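Local coordinates for protein hydrogenase (NiFe) small subunit HydA (Allochromatium vinosum, PDB 3MYR) that probably oxidises molecular hydrogen together with the large subunit, its three iron-sulfur clusters carrying the electrons between the active site and an external acceptor, at residues Ala200-Phe203 / Asp204-Gly207. Residues are numbered along the deposited sequence; the frame is centred on the assembly and turned at random.
Sequences AESF and DDEG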
ATOM      1  N   ALA A 200     -29.462 -14.661   1.661  1.00 20.01           N
ATOM      2  CA  ALA A 200     -29.185 -14.064   0.361  1.00 21.54           C
ATOM      3  C   ALA A 200     -28.699 -15.167  -0.637  1.00 22.15           C
ATOM      4  O   ALA A 200     -27.999 -16.075  -0.256  1.00 24.65           O
ATOM      5  CB  ALA A 200     -28.068 -12.910   0.524  1.00 18.95           C
ATOM      6  N   GLU A 201     -29.105 -15.107  -1.900  1.00 22.22           N
ATOM      7  CA  GLU A 201     -28.608 -16.063  -2.879  1.00 26.06           C
ATOM      8  C   GLU A 201     -27.746 -15.403  -3.907  1.00 25.66           C
ATOM      9  O   GLU A 201     -27.206 -16.072  -4.722  1.00 26.42           O
ATOM     10  CB  GLU A 201     -29.790 -16.828  -3.513  1.00 27.78           C
ATOM     11  CG  GLU A 201     -30.594 -17.423  -2.358  1.00 33.78           C
ATOM     12  CD  GLU A 201     -31.311 -18.694  -2.726  1.00 54.66           C
ATOM     13  OE1 GLU A 201     -30.688 -19.780  -2.481  1.00 63.65           O
ATOM     14  OE2 GLU A 201     -32.461 -18.597  -3.258  1.00 45.01           O
ATOM     15  N   SER A 202     -27.597 -14.081  -3.831  1.00 24.39           N
ATOM     16  CA  SER A 202     -26.581 -13.381  -4.619  1.00 24.75           C
ATOM     17  C   SER A 202     -26.303 -12.119  -3.830  1.00 23.72           C
ATOM     18  O   SER A 202     -26.945 -11.917  -2.788  1.00 23.08           O
ATOM     19  CB  SER A 202     -27.110 -13.039  -6.029  1.00 24.92           C
ATOM     20  OG  SER A 202     -27.989 -11.946  -5.920  1.00 28.55           O
ATOM     21  N   PHE A 203     -25.396 -11.270  -4.319  1.00 21.88           N
ATOM     22  CA  PHE A 203     -25.023 -10.036  -3.659  1.00 21.09           C
ATOM     23  C   PHE A 203     -26.016  -8.902  -3.749  1.00 22.35           C
ATOM     24  O   PHE A 203     -25.902  -7.883  -2.986  1.00 20.24           O
ATOM     25  CB  PHE A 203     -23.594  -9.612  -4.081  1.00 18.90           C
ATOM     26  CG  PHE A 203     -22.608 -10.672  -3.789  1.00 20.81           C
ATOM     27  CD1 PHE A 203     -22.079 -10.809  -2.508  1.00 19.87           C
ATOM     28  CD2 PHE A 203     -22.281 -11.626  -4.767  1.00 21.03           C
ATOM     29  CE1 PHE A 203     -21.223 -11.869  -2.206  1.00 23.83           C
ATOM     30  CE2 PHE A 203     -21.420 -12.639  -4.468  1.00 23.46           C
ATOM     31  CZ  PHE A 203     -20.915 -12.782  -3.168  1.00 20.80           C
ATOM     32  N   ASP A 204     -27.008  -9.023  -4.641  1.00 21.84           N
ATOM     33  CA  ASP A 204     -28.029  -7.971  -4.614  1.00 21.21           C
ATOM     34  C   ASP A 204     -29.465  -8.473  -4.834  1.00 22.98           C
ATOM     35  O   ASP A 204     -30.295  -7.698  -5.262  1.00 22.50           O
ATOM     36  CB  ASP A 204     -27.688  -6.862  -5.649  1.00 21.33           C
ATOM     37  CG  ASP A 204     -27.797  -7.361  -7.116  1.00 28.67           C
ATOM     38  OD1 ASP A 204     -28.000  -8.589  -7.316  1.00 28.23           O
ATOM     39  OD2 ASP A 204     -27.746  -6.502  -8.066  1.00 30.45           O
ATOM     40  N   ASP A 205     -29.773  -9.740  -4.538  1.00 20.32           N
ATOM     41  CA  ASP A 205     -31.175 -10.133  -4.539  1.00 21.62           C
ATOM     42  C   ASP A 205     -31.922  -9.557  -3.339  1.00 21.32           C
ATOM     43  O   ASP A 205     -31.359  -8.819  -2.565  1.00 16.80           O
ATOM     44  CB  ASP A 205     -31.350 -11.654  -4.610  1.00 19.74           C
ATOM     45  CG  ASP A 205     -30.795 -12.370  -3.367  1.00 25.80           C
ATOM     46  OD1 ASP A 205     -30.158 -11.694  -2.530  1.00 24.75           O
ATOM     47  OD2 ASP A 205     -31.054 -13.584  -3.190  1.00 27.65           O
ATOM     48  N   GLU A 206     -33.200  -9.899  -3.195  1.00 22.20           N
ATOM     49  CA  GLU A 206     -34.020  -9.382  -2.088  1.00 24.55           C
ATOM     50  C   GLU A 206     -33.351  -9.654  -0.716  1.00 22.36           C
ATOM     51  O   GLU A 206     -33.262  -8.768   0.103  1.00 25.38           O
ATOM     52  CB  GLU A 206     -35.459  -9.988  -2.155  1.00 24.74           C
ATOM     53  CG  GLU A 206     -36.370  -9.450  -1.075  1.00 30.97           C
ATOM     54  CD  GLU A 206     -36.628  -7.905  -1.160  1.00 37.90           C
ATOM     55  OE1 GLU A 206     -37.277  -7.374  -0.225  1.00 34.58           O
ATOM     56  OE2 GLU A 206     -36.197  -7.224  -2.136  1.00 41.22           O
ATOM     57  N   GLY A 207     -32.835 -10.858  -0.482  1.00 22.33           N
ATOM     58  CA  GLY A 207     -32.242 -11.224   0.791  1.00 19.39           C
ATOM     59  C   GLY A 207     -30.992 -10.359   1.033  1.00 21.22           C
ATOM     60  O   GLY A 207     -30.769  -9.882   2.134  1.00 21.37           O
TER
HETATM   61  O   HOH W   1     -29.619 -11.406  -7.978  1.00 45.64           O
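Asp205 and Ser202 pin a tight loop closed just ahead of helix 206-210, in the C-terminal, cluster-binding part of the small subunit. Asp205 is the N-cap: its OD1 accepts the N-H of Ala208 in the first turn, as a short acidic side chain can, since it reaches forward to that backbone amide and its negative charge probably suits the positive end of the helix dipole. Its other oxygen turns to the preceding loop. OD2 takes the backbone N-H of Glu201 at 2.8 Å, a fairly straight bond (158°) that arrives on the syn side but 32° out of the carboxylate plane. With CG set between its own N and carbonyl carbon (chi1 65°), the carboxylate folds back over the loop and serves both amides at once. An asparagine here, with an NH2 in place of one carboxylate oxygen, would probably leave one of these two N-H groups, that of Glu201 or that of Ala208, without its acceptor. Ser202 forms an ST motif, its small hydroxyl sitting close to the main chain. OG lies 3.3 Å from Asp204 N and 3.2 Å from Asp205 N, and accepts a weak bond from each. OD2 of Asp204 turns to the large subunit, accepting the N-H of its Thr462 and forming a salt bridge with its Lys461. Phe203 meets the same partner, its ring edge-to-face with Phe463 and Trp468 of that chain. CB of Ala200 sits 3.9 Å from Gly207 C, and Ala200 makes a backbone hydrogen bond with Cys213, a ligand of a [4Fe-4S] cluster. Glycine suits position 207, where a CB would come tight against Ala200 CA. A water 2.7 Å from Ser202 OG donates a weak bond to Asp204 OD1.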